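Local coordinates for dihydropteroate synthase (Anaplasma phagocytophilum, PDB 6UCZ), which catalyses the dihydropteroate synthase step of folate synthesis, joining p-aminobenzoate to 6-hydroxymethyl-7,8-dihydropterin pyrophosphate to give dihydropteroate and pyrophosphate, at residues V236-K241 with T263-Q268; T120-L125 with P144-A149. All coordinates share one frame; numbering follows the deposited sequence.

Contact 1. Residues V236-K241 with T263-Q268. With PMM (pterin-6-yl-methyl-monophosphate), chain C.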
loop_
_atom_site.group_PDB
_atom_site.type_symbol
_atom_site.label_atom_id
_atom_site.label_comp_id
_atom_site.label_asym_id
_atom_site.label_seq_id
_atom_site.Cartn_x
_atom_site.Cartn_y
_atom_site.Cartn_z
ATOM N N VAL A 236 -4.887 2.453 -2.865
ATOM C CA VAL A 236 -4.403 3.827 -2.798
ATOM C C VAL A 236 -3.856 4.099 -1.402
ATOM O O VAL A 236 -4.535 3.841 -0.401
ATOM C CB VAL A 236 -5.503 4.843 -3.156
ATOM C CG1 VAL A 236 -5.014 6.270 -2.886
ATOM C CG2 VAL A 236 -5.909 4.663 -4.607
ATOM N N GLY A 237 -2.639 4.647 -1.341
ATOM C CA GLY A 237 -2.027 5.036 -0.082
ATOM C C GLY A 237 -1.834 6.536 0.026
ATOM O O GLY A 237 -0.756 7.074 -0.264
ATOM N N HIS A 238 -2.902 7.230 0.424
ATOM C CA HIS A 238 -2.907 8.683 0.535
ATOM C C HIS A 238 -2.662 9.171 1.955
ATOM O O HIS A 238 -2.456 10.371 2.152
ATOM C CB HIS A 238 -4.258 9.232 0.047
ATOM C CG HIS A 238 -5.432 8.710 0.827
ATOM N ND1 HIS A 238 -5.713 7.363 0.939
ATOM C CD2 HIS A 238 -6.394 9.353 1.533
ATOM C CE1 HIS A 238 -6.792 7.197 1.684
ATOM N NE2 HIS A 238 -7.229 8.391 2.053
ATOM N N SER A 239 -2.678 8.267 2.935
ATOM C CA SER A 239 -2.810 8.651 4.335
ATOM C C SER A 239 -1.631 9.484 4.820
ATOM O O SER A 239 -0.490 9.027 4.789
ATOM C CB SER A 239 -2.975 7.396 5.190
ATOM O OG SER A 239 -3.190 7.748 6.534
ATOM N N ARG A 240 -1.915 10.708 5.286
ATOM C CA ARG A 240 -0.938 11.626 5.860
ATOM C C ARG A 240 0.147 12.047 4.865
ATOM O O ARG A 240 1.140 12.653 5.272
ATOM C CB ARG A 240 -0.265 11.040 7.112
ATOM C CG ARG A 240 -1.223 10.619 8.240
ATOM C CD ARG A 240 -0.437 10.075 9.419
ATOM N NE ARG A 240 -1.322 9.677 10.507
ATOM C CZ ARG A 240 -0.917 9.077 11.617
ATOM N NH1 ARG A 240 0.365 8.793 11.793
ATOM N NH2 ARG A 240 -1.799 8.757 12.552
ATOM N N LYS A 241 -0.043 11.800 3.573
ATOM C CA LYS A 241 1.013 12.051 2.588
ATOM C C LYS A 241 1.210 13.551 2.363
ATOM O O LYS A 241 0.328 14.377 2.624
ATOM C CB LYS A 241 0.673 11.351 1.272
ATOM C CG LYS A 241 0.745 9.796 1.352
ATOM C CD LYS A 241 2.021 9.312 0.700
ATOM C CE LYS A 241 2.377 7.839 0.959
ATOM N NZ LYS A 241 1.758 6.964 -0.031
ATOM N N THR A 263 -13.316 9.086 1.793
ATOM C CA THR A 263 -14.716 8.983 1.387
ATOM C C THR A 263 -14.848 9.030 -0.127
ATOM O O THR A 263 -15.554 8.209 -0.725
ATOM C CB THR A 263 -15.546 10.107 2.012
ATOM O OG1 THR A 263 -15.422 10.074 3.436
ATOM C CG2 THR A 263 -17.015 9.933 1.638
ATOM N N PHE A 264 -14.153 9.978 -0.766
ATOM C CA PHE A 264 -14.197 10.093 -2.222
ATOM C C PHE A 264 -13.652 8.831 -2.888
ATOM O O PHE A 264 -14.241 8.306 -3.842
ATOM C CB PHE A 264 -13.381 11.304 -2.671
ATOM C CG PHE A 264 -13.110 11.336 -4.147
ATOM C CD1 PHE A 264 -14.032 11.928 -5.010
ATOM C CD2 PHE A 264 -11.950 10.789 -4.676
ATOM C CE1 PHE A 264 -13.802 11.965 -6.382
ATOM C CE2 PHE A 264 -11.707 10.824 -6.051
ATOM C CZ PHE A 264 -12.632 11.408 -6.899
ATOM N N LEU A 265 -12.500 8.359 -2.423
ATOM C CA LEU A 265 -11.897 7.165 -3.013
ATOM C C LEU A 265 -12.812 5.952 -2.855
ATOM O O LEU A 265 -12.971 5.158 -3.788
ATOM C CB LEU A 265 -10.540 6.903 -2.367
ATOM C CG LEU A 265 -9.461 7.950 -2.617
ATOM C CD1 LEU A 265 -8.241 7.594 -1.785
ATOM C CD2 LEU A 265 -9.113 8.017 -4.101
ATOM N N ALA A 266 -13.447 5.809 -1.690
ATOM C CA ALA A 266 -14.401 4.714 -1.513
ATOM C C ALA A 266 -15.564 4.833 -2.496
ATOM O O ALA A 266 -16.012 3.828 -3.061
ATOM C CB ALA A 266 -14.909 4.684 -0.066
ATOM N N GLN A 267 -16.035 6.063 -2.753
ATOM C CA GLN A 267 -17.105 6.255 -3.725
ATOM C C GLN A 267 -16.694 5.850 -5.138
ATOM O O GLN A 267 -17.549 5.439 -5.932
ATOM C CB GLN A 267 -17.568 7.710 -3.706
ATOM C CG GLN A 267 -18.278 8.077 -2.435
ATOM C CD GLN A 267 -18.792 9.492 -2.456
ATOM O OE1 GLN A 267 -18.079 10.443 -2.123
ATOM N NE2 GLN A 267 -20.041 9.644 -2.858
ATOM N N GLN A 268 -15.406 5.977 -5.481
ATOM C CA GLN A 268 -14.861 5.530 -6.756
ATOM C C GLN A 268 -14.601 4.020 -6.796
ATOM O O GLN A 268 -13.966 3.543 -7.747
ATOM C CB GLN A 268 -13.558 6.274 -7.057
ATOM C CG GLN A 268 -13.651 7.788 -6.930
ATOM C CD GLN A 268 -14.695 8.397 -7.829
ATOM O OE1 GLN A 268 -14.764 8.094 -9.020
ATOM N NE2 GLN A 268 -15.520 9.268 -7.262
HETATM N N5 PMM C . 3.251 4.294 0.863
HETATM C C6 PMM C . 4.226 4.036 1.741
HETATM C C7 PMM C . 4.638 2.740 1.988
HETATM N N8 PMM C . 4.128 1.660 1.384
HETATM N N1 PMM C . 2.615 0.812 -0.098
HETATM C C2 PMM C . 1.651 1.001 -0.990
HETATM N N2 PMM C . 1.121 -0.048 -1.628
HETATM N N3 PMM C . 1.165 2.239 -1.315
HETATM C C4 PMM C . 1.610 3.427 -0.783
HETATM O O4 PMM C . 1.140 4.505 -1.147
HETATM C C4A PMM C . 2.687 3.263 0.216
HETATM C C8A PMM C . 3.152 1.929 0.508
HETATM C C9 PMM C . 4.872 5.239 2.382
HETATM O O10 PMM C . 3.944 5.835 3.312
HETATM P PA PMM C . 4.146 5.747 4.915
HETATM O O1P PMM C . 3.074 6.692 5.483
HETATM O O2P PMM C . 5.500 6.362 5.242
HETATM O O3P PMM C . 4.006 4.334 5.376
#

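Contact 2. Residues T120-L125 with P144-A149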
loop_
_atom_site.group_PDB
_atom_site.type_symbol
_atom_site.label_atom_id
_atom_site.label_comp_id
_atom_site.label_asym_id
_atom_site.label_seq_id
_atom_site.Cartn_x
_atom_site.Cartn_y
_atom_site.Cartn_z
ATOM N N THR A 120 12.260 -11.288 1.843
ATOM C CA THR A 120 11.385 -10.939 2.954
ATOM C C THR A 120 9.955 -11.374 2.674
ATOM O O THR A 120 9.288 -11.934 3.551
ATOM C CB THR A 120 11.473 -9.441 3.233
ATOM O OG1 THR A 120 12.746 -9.157 3.835
ATOM C CG2 THR A 120 10.333 -8.982 4.152
ATOM N N ALA A 121 9.475 -11.156 1.445
ATOM C CA ALA A 121 8.139 -11.625 1.096
ATOM C C ALA A 121 8.041 -13.133 1.245
ATOM O O ALA A 121 7.051 -13.644 1.776
ATOM C CB ALA A 121 7.777 -11.203 -0.327
ATOM N N GLU A 122 9.082 -13.861 0.812
ATOM C CA GLU A 122 9.079 -15.314 0.917
ATOM C C GLU A 122 9.035 -15.769 2.372
ATOM O O GLU A 122 8.304 -16.705 2.718
ATOM C CB GLU A 122 10.317 -15.882 0.214
ATOM C CG GLU A 122 10.495 -17.370 0.352
ATOM C CD GLU A 122 11.754 -17.850 -0.327
ATOM O OE1 GLU A 122 12.774 -17.136 -0.254
ATOM O OE2 GLU A 122 11.718 -18.931 -0.942
ATOM N N LEU A 123 9.832 -15.137 3.238
ATOM C CA LEU A 123 9.826 -15.531 4.642
ATOM C C LEU A 123 8.494 -15.194 5.293
ATOM O O LEU A 123 7.939 -16.000 6.053
ATOM C CB LEU A 123 10.983 -14.859 5.377
ATOM C CG LEU A 123 12.362 -15.438 5.033
ATOM C CD1 LEU A 123 13.468 -14.672 5.735
ATOM C CD2 LEU A 123 12.436 -16.925 5.371
ATOM N N ALA A 124 7.952 -14.016 4.980
ATOM C CA ALA A 124 6.661 -13.631 5.530
ATOM C C ALA A 124 5.568 -14.567 5.037
ATOM O O ALA A 124 4.688 -14.967 5.808
ATOM C CB ALA A 124 6.350 -12.176 5.155
ATOM N N LEU A 125 5.634 -14.957 3.760
ATOM C CA LEU A 125 4.644 -15.878 3.213
ATOM C C LEU A 125 4.704 -17.230 3.913
ATOM O O LEU A 125 3.662 -17.846 4.177
ATOM C CB LEU A 125 4.846 -16.031 1.705
ATOM C CG LEU A 125 4.350 -14.820 0.905
ATOM C CD1 LEU A 125 4.885 -14.816 -0.523
ATOM C CD2 LEU A 125 2.836 -14.799 0.906
ATOM N N PRO A 144 8.396 -11.883 -8.776
ATOM C CA PRO A 144 7.358 -12.683 -9.457
ATOM C C PRO A 144 7.398 -14.167 -9.126
ATOM O O PRO A 144 6.341 -14.789 -8.957
ATOM C CB PRO A 144 7.642 -12.421 -10.941
ATOM C CG PRO A 144 8.279 -11.065 -10.953
ATOM C CD PRO A 144 9.146 -11.049 -9.734
ATOM N N ALA A 145 8.588 -14.756 -9.026
ATOM C CA ALA A 145 8.677 -16.173 -8.696
ATOM C C ALA A 145 8.119 -16.441 -7.303
ATOM O O ALA A 145 7.413 -17.432 -7.091
ATOM C CB ALA A 145 10.131 -16.648 -8.803
ATOM N N ILE A 146 8.397 -15.546 -6.351
ATOM C CA ILE A 146 7.880 -15.702 -4.991
ATOM C C ILE A 146 6.357 -15.615 -4.973
ATOM O O ILE A 146 5.680 -16.429 -4.338
ATOM C CB ILE A 146 8.504 -14.653 -4.053
ATOM C CG1 ILE A 146 9.979 -14.958 -3.816
ATOM C CG2 ILE A 146 7.765 -14.625 -2.724
ATOM C CD1 ILE A 146 10.238 -16.411 -3.555
ATOM N N ALA A 147 5.792 -14.613 -5.654
ATOM C CA ALA A 147 4.338 -14.476 -5.663
ATOM C C ALA A 147 3.677 -15.673 -6.334
ATOM O O ALA A 147 2.670 -16.196 -5.837
ATOM C CB ALA A 147 3.935 -13.178 -6.366
ATOM N N ALA A 148 4.243 -16.135 -7.453
ATOM C CA ALA A 148 3.628 -17.238 -8.179
ATOM C C ALA A 148 3.696 -18.532 -7.386
ATOM O O ALA A 148 2.702 -19.261 -7.307
ATOM C CB ALA A 148 4.308 -17.424 -9.536
ATOM N N ALA A 149 4.826 -18.795 -6.726
ATOM C CA ALA A 149 4.991 -20.041 -5.991
ATOM C C ALA A 149 4.287 -20.025 -4.645
ATOM O O ALA A 149 4.371 -21.010 -3.905
ATOM C CB ALA A 149 6.476 -20.345 -5.782
#

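Contact 1. Residues V236-K241 with T263-Q268
Leu265 reaches out from the last turn of helix 255-267 and lays its CD1 methyl almost squarely over one face of the His238 imidazole, 3.8 Å from the ring centroid and 13° off the ring normal. This is a CH-pi contact: the methyl sits above the middle of the ring, and the two side chains arrive from opposite directions. Leu265 CD1 also touches Val236, meeting Val236 CG1 at 3.7 Å where the two side chains cross at about a right angle. Val236 offers that branch because CG1 lies anti to the backbone N (chi1 172°). On the polar side of the imidazole, His238 NE2 is tied to Ser262 OG, one turn back along the helix that carries Leu265. Strand 235-236 is the seventh of the eight parallel strands of a TIM barrel, and Leu265 joins helix 255-267 to the end of this strand and the loop beyond. That loop lines the pterin pocket on its other side. A type II turn from His238 to Lys241 brings the lysine chain, bent at chi2 and chi4, back toward Gly237. There Lys241 NZ donates to Gly237 O, tilted 23° from the carbonyl plane; the modelled length of 2.5 Å between Lys241 NZ and Gly237 O is doubtful. Lys241 NZ also binds Leu208 O and gives a hydrogen bond to PMM N5 at 3.2 Å. Gly237 O and PMM O4 are 3.3 Å apart, and Lys241 NZ lies close to both oxygens, 2.8 Å from PMM O4, which probably offsets their mutual repulsion.

Contact 2. Residues T120-L125 with P144-A149
Helices 120-125 and 144-148 run side by side in nearly the same direction, 15° between their axes and 9.7 Å apart at closest approach, the closest CA pair being Glu122 and Ile146, 6.0 Å apart. Ile146 carries the whole contact from its side, and its two branches do different work. Ile146 CG2, anti to the backbone N, enters between Ala121 and Leu125, one helical turn apart, and lies 4.2 Å from Ala121 CB and 3.6 Å from Leu125 CD1. The other branch ends in Ile146 CD1, which rests along the Glu122 chain, 3.8 Å from Glu122 CB and equally close to Glu122 CD. In this TIM barrel the two helices follow the successive strands 110-115 and 131-134, so the contact joins neighbours in the outer helical layer; beneath it, Ala121, Leu125 and Ala147 all touch Ile132 of strand 131-134. Glu122 crosses Ile146 at about a right angle, its CG anti to the backbone N (chi1 175°) and the chain extended beyond. Ile146 CD1 therefore meets it all the way from CB to the carboxylate, where Glu122 OE2 is 3.9 Å from Ile146 CD1 and OE1 forms a salt bridge with Lys119 NZ.

Overall arrangement
From the N terminus, the chain passes through strands 31-37, 69-73 and 110-115 before it reaches helix 118-127, the first half of contact 2. It then dips through strand 131-134 and returns in helix 143-148, closing that loop after 18 intervening residues. Strands 153-157 and 202-205 follow before the end of strand 235-236 and the loop beyond it open contact 1, closed after 21 more at the end of helix 255-267. The two loops are in series, neither nesting nor crossing. The centres of contact 1 and contact 2 lie about 27 Å apart, on opposite sides of the chain's centre. Contact 2 joins two adjacent outer helices, whereas contact 1 fastens a pterin-lining loop to the following helix.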